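Local coordinates for protein Endonuclease/exonuclease/phosphatase (Beutenbergia cavernae DSM 12333, PDB 4RUW) that belongs to the endonuclease/exonuclease/phosphatase family, with a DNase I-like domain that carries a zinc ion and a second, Ig-like domain, at residues A[92-100]-A[108-116]; A[127-135]-A[175-183]. All coordinates share one frame; numbering follows the deposited sequence.

Both contacts lie in the DNase I-like domain, a sandwich of two mixed six-strand sheets, and their centres are 13 Å apart on the same side of the chain's centre. Interaction 1 comes first in sequence and is local: strand 91-98, inside one sheet, runs on through a short loop into helix 110-118. Strand 125-133 follows that helix, takes an outermost position in the same sheet, and in interaction 2 faces strand 179-188 of the other sheet. The two touch at F128: its CD1 is 3.4 Å from P111 CG, and R99 makes a cation-pi contact with it. The zinc-binding end of strand 91-98 thus packs on helix 110-118, and the next strand bridges from that sheet to the other.

Interaction 1: A[92-100]-A[108-116]; sequences VVLNEVHRD and GDQPARLAE. With ZN (zinc ion), chain B.
Q110 places CG anti to its own carbonyl carbon (chi1 -54°) and then runs out extended, which brings OE1 to H98 N; in H98 a chi1 of -80° carries ND1 to the zinc ion. The motif is a strand-to-helix connection in the DNase I-like fold, in which the end of the strand and the loop supply three of the four zinc ligands, H98, D100 and H107. Two bonds between the same residues close the junction: H98 N gives a nearly straight bond to OE1 of Q110 (2.9 Å, 168° at the hydrogen), in the amide plane and on a lone pair, while Q110 N returns one to H98 O. NE2 is hydrogen-bonded to T65 O and E77 OE2, which helps fix the amide's rotation. Further along, D100 N bonds to G108 O at 2.9 Å, approaching from above the carbonyl plane; with it R99 and D109 form a single beta bridge. D109 is the N-cap of helix 110-116, its OD1 accepting from A112 N, and water 1 links that oxygen to R99 NH1. The apolar part of the contact is V97 CG1, 3.8 Å from CB of Q110 and 3.9 Å from CD of P111, and L94, which meets L114 tip to tip through their CD1 atoms. The zinc ion binds H98 ND1 at 2.0 Å and D100 OD2 at 1.9 Å; H137 is the fourth ligand, and S146 N holds D100 OD1.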
loop_
_atom_site.group_PDB
_atom_site.type_symbol
_atom_site.label_atom_id
_atom_site.label_comp_id
_atom_site.label_asym_id
_atom_site.label_seq_id
_atom_site.Cartn_x
_atom_site.Cartn_y
_atom_site.Cartn_z
ATOM N N VAL A 92 2.251 -10.872 -7.829
ATOM C CA VAL A 92 1.147 -10.778 -6.887
ATOM C C VAL A 92 1.626 -11.054 -5.464
ATOM O O VAL A 92 2.422 -11.960 -5.219
ATOM C CB VAL A 92 -0.064 -11.672 -7.292
ATOM C CG1 VAL A 92 0.337 -13.127 -7.393
ATOM C CG2 VAL A 92 -1.209 -11.502 -6.310
ATOM N N VAL A 93 1.146 -10.226 -4.545
ATOM C CA VAL A 93 1.373 -10.366 -3.121
ATOM C C VAL A 93 0.086 -10.909 -2.514
ATOM O O VAL A 93 -0.994 -10.364 -2.761
ATOM C CB VAL A 93 1.719 -8.998 -2.498
ATOM C CG1 VAL A 93 1.599 -9.056 -0.979
ATOM C CG2 VAL A 93 3.110 -8.545 -2.955
ATOM N N LEU A 94 0.196 -11.996 -1.755
ATOM C CA LEU A 94 -0.950 -12.598 -1.086
ATOM C C LEU A 94 -0.759 -12.586 0.424
ATOM O O LEU A 94 0.326 -12.899 0.927
ATOM C CB LEU A 94 -1.149 -14.036 -1.548
ATOM C CG LEU A 94 -1.328 -14.237 -3.051
ATOM C CD1 LEU A 94 -1.417 -15.724 -3.391
ATOM C CD2 LEU A 94 -2.543 -13.485 -3.577
ATOM N N ASN A 95 -1.815 -12.212 1.143
ATOM C CA ASN A 95 -1.855 -12.323 2.598
ATOM C C ASN A 95 -2.800 -13.446 3.008
ATOM O O ASN A 95 -3.716 -13.803 2.242
ATOM C CB ASN A 95 -2.351 -11.022 3.252
ATOM C CG ASN A 95 -1.565 -9.785 2.825
ATOM O OD1 ASN A 95 -2.159 -8.752 2.537
ATOM N ND2 ASN A 95 -0.239 -9.869 2.829
ATOM N N GLU A 96 -2.596 -13.987 4.206
ATOM C CA GLU A 96 -3.449 -15.032 4.767
ATOM C C GLU A 96 -3.406 -16.316 3.943
ATOM O O GLU A 96 -4.437 -16.878 3.575
ATOM C CB GLU A 96 -4.882 -14.537 4.955
ATOM C CG GLU A 96 -5.018 -13.479 6.032
ATOM C CD GLU A 96 -4.615 -13.999 7.399
ATOM O OE1 GLU A 96 -5.281 -14.932 7.898
ATOM O OE2 GLU A 96 -3.628 -13.487 7.969
ATOM N N VAL A 97 -2.190 -16.779 3.678
ATOM C CA VAL A 97 -1.963 -18.044 3.018
ATOM C C VAL A 97 -1.394 -18.993 4.069
ATOM O O VAL A 97 -0.366 -18.694 4.680
ATOM C CB VAL A 97 -0.953 -17.895 1.846
ATOM C CG1 VAL A 97 -0.821 -19.214 1.101
ATOM C CG2 VAL A 97 -1.355 -16.769 0.902
ATOM N N HIS A 98 -2.075 -20.114 4.305
ATOM C CA HIS A 98 -1.626 -21.053 5.331
ATOM C C HIS A 98 -0.798 -22.188 4.757
ATOM O O HIS A 98 -0.970 -22.598 3.605
ATOM C CB HIS A 98 -2.792 -21.636 6.139
ATOM C CG HIS A 98 -3.294 -20.713 7.208
ATOM N ND1 HIS A 98 -4.069 -21.164 8.260
ATOM C CD2 HIS A 98 -3.125 -19.383 7.377
ATOM C CE1 HIS A 98 -4.349 -20.119 9.041
ATOM N NE2 HIS A 98 -3.797 -19.043 8.529
ATOM N N ARG A 99 0.113 -22.688 5.579
ATOM C CA ARG A 99 0.814 -23.910 5.269
ATOM C C ARG A 99 0.710 -24.765 6.524
ATOM O O ARG A 99 1.459 -24.575 7.488
ATOM C CB ARG A 99 2.262 -23.620 4.879
ATOM C CG ARG A 99 3.043 -24.861 4.488
ATOM C CD ARG A 99 4.129 -24.547 3.480
ATOM N NE ARG A 99 5.278 -23.876 4.075
ATOM C CZ ARG A 99 6.307 -23.409 3.373
ATOM N NH1 ARG A 99 6.320 -23.528 2.052
ATOM N NH2 ARG A 99 7.321 -22.816 3.983
ATOM N N ASP A 100 -0.265 -25.674 6.521
ATOM C CA ASP A 100 -0.666 -26.409 7.722
ATOM C C ASP A 100 -0.422 -27.902 7.588
ATOM O O ASP A 100 -0.684 -28.481 6.535
ATOM C CB ASP A 100 -2.169 -26.272 7.984
ATOM C CG ASP A 100 -2.627 -24.854 8.225
ATOM O OD1 ASP A 100 -1.825 -23.973 8.636
ATOM O OD2 ASP A 100 -3.840 -24.623 8.011
ATOM N N GLY A 108 -4.110 -27.325 4.775
ATOM C CA GLY A 108 -3.106 -27.989 3.966
ATOM C C GLY A 108 -2.005 -27.049 3.509
ATOM O O GLY A 108 -1.795 -25.988 4.096
ATOM N N ASP A 109 -1.301 -27.439 2.455
ATOM C CA ASP A 109 -0.173 -26.674 1.930
ATOM C C ASP A 109 -0.675 -25.716 0.847
ATOM O O ASP A 109 -0.604 -26.006 -0.352
ATOM C CB ASP A 109 0.876 -27.636 1.359
ATOM C CG ASP A 109 2.207 -26.963 1.050
ATOM O OD1 ASP A 109 2.246 -25.728 0.862
ATOM O OD2 ASP A 109 3.219 -27.692 0.968
ATOM N N GLN A 110 -1.182 -24.561 1.262
ATOM C CA GLN A 110 -1.769 -23.645 0.284
ATOM C C GLN A 110 -0.772 -23.069 -0.728
ATOM O O GLN A 110 -1.119 -22.931 -1.897
ATOM C CB GLN A 110 -2.591 -22.545 0.961
ATOM C CG GLN A 110 -3.639 -23.101 1.906
ATOM C CD GLN A 110 -4.686 -22.077 2.259
ATOM O OE1 GLN A 110 -4.393 -21.058 2.886
ATOM N NE2 GLN A 110 -5.923 -22.340 1.856
ATOM N N PRO A 111 0.463 -22.736 -0.300
ATOM C CA PRO A 111 1.396 -22.244 -1.322
ATOM C C PRO A 111 1.647 -23.281 -2.422
ATOM O O PRO A 111 1.700 -22.919 -3.597
ATOM C CB PRO A 111 2.678 -21.971 -0.523
ATOM C CG PRO A 111 2.196 -21.691 0.855
ATOM C CD PRO A 111 1.034 -22.609 1.055
ATOM N N ALA A 112 1.771 -24.553 -2.056
ATOM C CA ALA A 112 2.003 -25.587 -3.054
ATOM C C ALA A 112 0.789 -25.743 -3.964
ATOM O O ALA A 112 0.927 -25.941 -5.172
ATOM C CB ALA A 112 2.345 -26.901 -2.388
ATOM N N ARG A 113 -0.406 -25.649 -3.393
ATOM C CA ARG A 113 -1.616 -25.795 -4.187
ATOM C C ARG A 113 -1.793 -24.619 -5.158
ATOM O O ARG A 113 -2.135 -24.805 -6.328
ATOM C CB ARG A 113 -2.829 -25.958 -3.269
ATOM C CG ARG A 113 -4.156 -26.087 -3.995
ATOM C CD ARG A 113 -4.162 -27.209 -5.017
ATOM N NE ARG A 113 -5.518 -27.409 -5.522
ATOM C CZ ARG A 113 -5.820 -27.907 -6.715
ATOM N NH1 ARG A 113 -4.862 -28.277 -7.554
ATOM N NH2 ARG A 113 -7.091 -28.022 -7.068
ATOM N N LEU A 114 -1.551 -23.405 -4.674
ATOM C CA LEU A 114 -1.638 -22.235 -5.540
ATOM C C LEU A 114 -0.595 -22.301 -6.659
ATOM O O LEU A 114 -0.888 -21.987 -7.808
ATOM C CB LEU A 114 -1.520 -20.939 -4.737
ATOM C CG LEU A 114 -2.714 -20.623 -3.841
ATOM C CD1 LEU A 114 -2.330 -19.569 -2.812
ATOM C CD2 LEU A 114 -3.891 -20.158 -4.705
ATOM N N ALA A 115 0.612 -22.743 -6.325
ATOM C CA ALA A 115 1.659 -22.908 -7.331
ATOM C C ALA A 115 1.252 -23.934 -8.391
ATOM O O ALA A 115 1.475 -23.727 -9.578
ATOM C CB ALA A 115 2.962 -23.310 -6.681
ATOM N N GLU A 116 0.632 -25.030 -7.965
ATOM C CA GLU A 116 0.176 -26.041 -8.908
ATOM C C GLU A 116 -0.881 -25.466 -9.855
ATOM O O GLU A 116 -0.834 -25.684 -11.064
ATOM C CB GLU A 116 -0.388 -27.240 -8.148
ATOM C CG GLU A 116 -0.951 -28.322 -9.034
ATOM C CD GLU A 116 -1.454 -29.499 -8.237
ATOM O OE1 GLU A 116 -2.253 -29.294 -7.292
ATOM O OE2 GLU A 116 -1.030 -30.628 -8.549
HETATM ZN ZN ZN B . -4.756 -23.015 8.491
HETATM O O HOH W 1 4.669 -24.922 0.289
#

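Interaction 2: A[127-135]-A[175-183]; sequences WFGLTEVDL and GKLRRSLLT
The carboxylate of E132 and the guanidinium of R178 lie side by side with their planes 80° apart; K176 CD covers one guanidinium face, 3.8 Å above it and offset toward the rim, and water 5 sits in plane at the edge. E132 OE2, 3.6 Å from R178 NH1, lies well out of the guanidinium plane with no N-H pointing at it, so this long salt bridge is one of charges only. The stronger partner of R178 is E172, whose carboxylate forms a salt bridge with NH2. K176 crosses E132 at about a right angle, and its bend at chi3 (-67°) helps bring NZ into a cluster of acceptors: the anti lone pair of E132 OE2 at 3.0 Å, V133 O at 2.8 Å nearly along the C=O axis, and, weakly, D134 O. This end is therefore a salt-bridge network anchored to backbone carbonyls. Further along, S180 OG donates to L130 O (2.8 Å) from above the carbonyl plane, and T131 CG2 packs 3.3 Å from that hydroxyl. Water 4 joins T131 O to R179 O. At the far end L182 crosses W127 at about a right angle, its CD1 3.6 Å from CD1 of the indole. Strands 127-133 and 179-183 run antiparallel at 176°, yet their backbones share no direct hydrogen bond. They belong to facing sheets: 127-133 pairs with strand 146-153, where T131 and E132 form a classic beta bulge opposite N147, and 179-183 lies between strands 157-166 and 192-200.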
loop_
_atom_site.group_PDB
_atom_site.type_symbol
_atom_site.label_atom_id
_atom_site.label_comp_id
_atom_site.label_asym_id
_atom_site.label_seq_id
_atom_site.Cartn_x
_atom_site.Cartn_y
_atom_site.Cartn_z
ATOM N N TRP A 127 7.406 -17.454 -3.289
ATOM C CA TRP A 127 8.080 -17.451 -2.002
ATOM C C TRP A 127 7.065 -17.278 -0.882
ATOM O O TRP A 127 6.204 -16.407 -0.949
ATOM C CB TRP A 127 9.125 -16.335 -1.918
ATOM C CG TRP A 127 10.138 -16.634 -0.868
ATOM C CD1 TRP A 127 10.003 -16.458 0.478
ATOM C CD2 TRP A 127 11.426 -17.225 -1.069
ATOM N NE1 TRP A 127 11.133 -16.888 1.124
ATOM C CE2 TRP A 127 12.026 -17.361 0.197
ATOM C CE3 TRP A 127 12.133 -17.642 -2.201
ATOM C CZ2 TRP A 127 13.304 -17.896 0.366
ATOM C CZ3 TRP A 127 13.399 -18.176 -2.033
ATOM C CH2 TRP A 127 13.972 -18.297 -0.760
ATOM N N PHE A 128 7.186 -18.106 0.149
ATOM C CA PHE A 128 6.331 -18.044 1.329
ATOM C C PHE A 128 7.139 -17.453 2.483
ATOM O O PHE A 128 8.206 -17.975 2.841
ATOM C CB PHE A 128 5.872 -19.464 1.676
ATOM C CG PHE A 128 5.084 -19.590 2.960
ATOM C CD1 PHE A 128 3.709 -19.431 2.964
ATOM C CD2 PHE A 128 5.710 -19.934 4.153
ATOM C CE1 PHE A 128 2.971 -19.599 4.129
ATOM C CE2 PHE A 128 4.975 -20.097 5.326
ATOM C CZ PHE A 128 3.609 -19.929 5.312
ATOM N N GLY A 129 6.643 -16.362 3.059
ATOM C CA GLY A 129 7.306 -15.713 4.175
ATOM C C GLY A 129 6.498 -15.913 5.439
ATOM O O GLY A 129 5.456 -15.288 5.620
ATOM N N LEU A 130 6.976 -16.795 6.307
ATOM C CA LEU A 130 6.279 -17.143 7.532
ATOM C C LEU A 130 5.981 -15.929 8.410
ATOM O O LEU A 130 6.862 -15.098 8.637
ATOM C CB LEU A 130 7.152 -18.122 8.311
ATOM C CG LEU A 130 6.645 -18.586 9.668
ATOM C CD1 LEU A 130 5.409 -19.433 9.506
ATOM C CD2 LEU A 130 7.747 -19.351 10.392
ATOM N N THR A 131 4.752 -15.847 8.920
ATOM C CA THR A 131 4.388 -14.805 9.878
ATOM C C THR A 131 4.043 -15.344 11.269
ATOM O O THR A 131 4.218 -14.641 12.263
ATOM C CB THR A 131 3.184 -13.940 9.407
ATOM O OG1 THR A 131 1.966 -14.674 9.563
ATOM C CG2 THR A 131 3.336 -13.508 7.962
ATOM N N GLU A 132 3.530 -16.570 11.345
ATOM C CA GLU A 132 2.987 -17.074 12.599
ATOM C C GLU A 132 2.845 -18.583 12.529
ATOM O O GLU A 132 2.517 -19.118 11.475
ATOM C CB GLU A 132 1.609 -16.450 12.861
ATOM C CG GLU A 132 1.041 -16.806 14.231
ATOM C CD GLU A 132 -0.264 -16.110 14.557
ATOM O OE1 GLU A 132 -0.660 -15.179 13.820
ATOM O OE2 GLU A 132 -0.885 -16.494 15.572
ATOM N N VAL A 133 3.075 -19.268 13.647
ATOM C CA VAL A 133 2.813 -20.704 13.727
ATOM C C VAL A 133 1.777 -21.014 14.793
ATOM O O VAL A 133 1.500 -20.185 15.660
ATOM C CB VAL A 133 4.092 -21.518 14.018
ATOM C CG1 VAL A 133 5.107 -21.303 12.908
ATOM C CG2 VAL A 133 4.674 -21.145 15.373
ATOM N N ASP A 134 1.199 -22.210 14.701
ATOM C CA ASP A 134 0.292 -22.741 15.717
ATOM C C ASP A 134 -0.885 -21.819 16.002
ATOM O O ASP A 134 -1.072 -21.349 17.129
ATOM C CB ASP A 134 1.053 -23.078 16.999
ATOM C CG ASP A 134 2.100 -24.147 16.779
ATOM O OD1 ASP A 134 2.058 -24.812 15.721
ATOM O OD2 ASP A 134 2.958 -24.333 17.666
ATOM N N LEU A 135 -1.682 -21.579 14.966
ATOM C CA LEU A 135 -2.836 -20.705 15.054
ATOM C C LEU A 135 -4.084 -21.486 15.429
ATOM O O LEU A 135 -4.219 -22.662 15.085
ATOM C CB LEU A 135 -3.073 -20.007 13.712
ATOM C CG LEU A 135 -1.935 -19.146 13.145
ATOM C CD1 LEU A 135 -0.949 -19.969 12.317
ATOM C CD2 LEU A 135 -2.475 -17.986 12.326
ATOM N N GLY A 175 5.334 -11.947 23.849
ATOM C CA GLY A 175 4.469 -12.951 23.244
ATOM C C GLY A 175 4.936 -13.493 21.906
ATOM O O GLY A 175 6.028 -13.185 21.439
ATOM N N LYS A 176 4.127 -14.335 21.287
ATOM C CA LYS A 176 4.507 -14.965 20.037
ATOM C C LYS A 176 4.547 -13.982 18.842
ATOM O O LYS A 176 3.880 -13.034 18.835
ATOM C CB LYS A 176 3.574 -16.140 19.682
ATOM C CG LYS A 176 2.249 -15.683 19.202
ATOM C CD LYS A 176 1.182 -16.752 19.018
ATOM C CE LYS A 176 1.494 -17.714 17.917
ATOM N NZ LYS A 176 0.275 -18.464 17.540
ATOM N N LEU A 177 5.327 -14.319 17.869
ATOM C CA LEU A 177 5.344 -13.526 16.656
ATOM C C LEU A 177 4.112 -13.828 15.808
ATOM O O LEU A 177 3.676 -14.978 15.709
ATOM C CB LEU A 177 6.638 -13.768 15.896
ATOM C CG LEU A 177 7.824 -13.132 16.622
ATOM C CD1 LEU A 177 9.140 -13.662 16.084
ATOM C CD2 LEU A 177 7.755 -11.615 16.506
ATOM N N ARG A 178 3.538 -12.775 15.229
ATOM C CA ARG A 178 2.304 -12.883 14.458
ATOM C C ARG A 178 2.387 -12.260 13.069
ATOM O O ARG A 178 1.629 -12.655 12.177
ATOM C CB ARG A 178 1.140 -12.234 15.207
ATOM C CG ARG A 178 0.875 -12.835 16.569
ATOM C CD ARG A 178 -0.188 -12.058 17.326
ATOM N NE ARG A 178 -0.322 -12.564 18.690
ATOM C CZ ARG A 178 -1.131 -13.556 19.052
ATOM N NH1 ARG A 178 -1.900 -14.156 18.152
ATOM N NH2 ARG A 178 -1.165 -13.951 20.318
ATOM N N ARG A 179 3.271 -11.278 12.883
ATOM C CA ARG A 179 3.327 -10.515 11.634
ATOM C C ARG A 179 4.765 -10.468 11.148
ATOM O O ARG A 179 5.705 -10.478 11.958
ATOM C CB ARG A 179 2.837 -9.079 11.859
ATOM C CG ARG A 179 1.450 -8.977 12.483
ATOM C CD ARG A 179 0.371 -9.605 11.630
ATOM N NE ARG A 179 -0.918 -9.520 12.307
ATOM C CZ ARG A 179 -2.073 -9.887 11.769
ATOM N NH1 ARG A 179 -2.096 -10.365 10.534
ATOM N NH2 ARG A 179 -3.198 -9.761 12.462
ATOM N N SER A 180 4.962 -10.402 9.836
ATOM C CA SER A 180 6.309 -10.231 9.301
ATOM C C SER A 180 6.290 -9.554 7.943
ATOM O O SER A 180 5.232 -9.413 7.315
ATOM C CB SER A 180 7.042 -11.571 9.207
ATOM O OG SER A 180 6.469 -12.394 8.204
ATOM N N LEU A 181 7.472 -9.137 7.506
ATOM C CA LEU A 181 7.693 -8.540 6.201
ATOM C C LEU A 181 8.495 -9.516 5.353
ATOM O O LEU A 181 9.495 -10.065 5.824
ATOM C CB LEU A 181 8.486 -7.250 6.374
ATOM C CG LEU A 181 9.107 -6.644 5.121
ATOM C CD1 LEU A 181 8.043 -6.099 4.197
ATOM C CD2 LEU A 181 10.112 -5.569 5.493
ATOM N N LEU A 182 8.044 -9.745 4.120
ATOM C CA LEU A 182 8.767 -10.565 3.154
ATOM C C LEU A 182 9.299 -9.662 2.049
ATOM O O LEU A 182 8.547 -8.898 1.454
ATOM C CB LEU A 182 7.840 -11.618 2.550
ATOM C CG LEU A 182 8.382 -12.385 1.342
ATOM C CD1 LEU A 182 9.661 -13.137 1.704
ATOM C CD2 LEU A 182 7.325 -13.324 0.787
ATOM N N THR A 183 10.598 -9.748 1.773
ATOM C CA THR A 183 11.197 -8.960 0.705
ATOM C C THR A 183 11.891 -9.877 -0.290
ATOM O O THR A 183 12.661 -10.753 0.098
ATOM C CB THR A 183 12.214 -7.942 1.274
ATOM O OG1 THR A 183 11.533 -7.055 2.169
ATOM C CG2 THR A 183 12.878 -7.148 0.158
HETATM O O HOH W 2 6.009 -12.418 5.434
HETATM O O HOH W 3 -0.384 -13.990 11.004
HETATM O O HOH W 4 6.456 -13.155 12.533
HETATM O O HOH W 5 -2.237 -13.598 15.281
HETATM O O HOH W 6 4.476 -17.594 15.688
#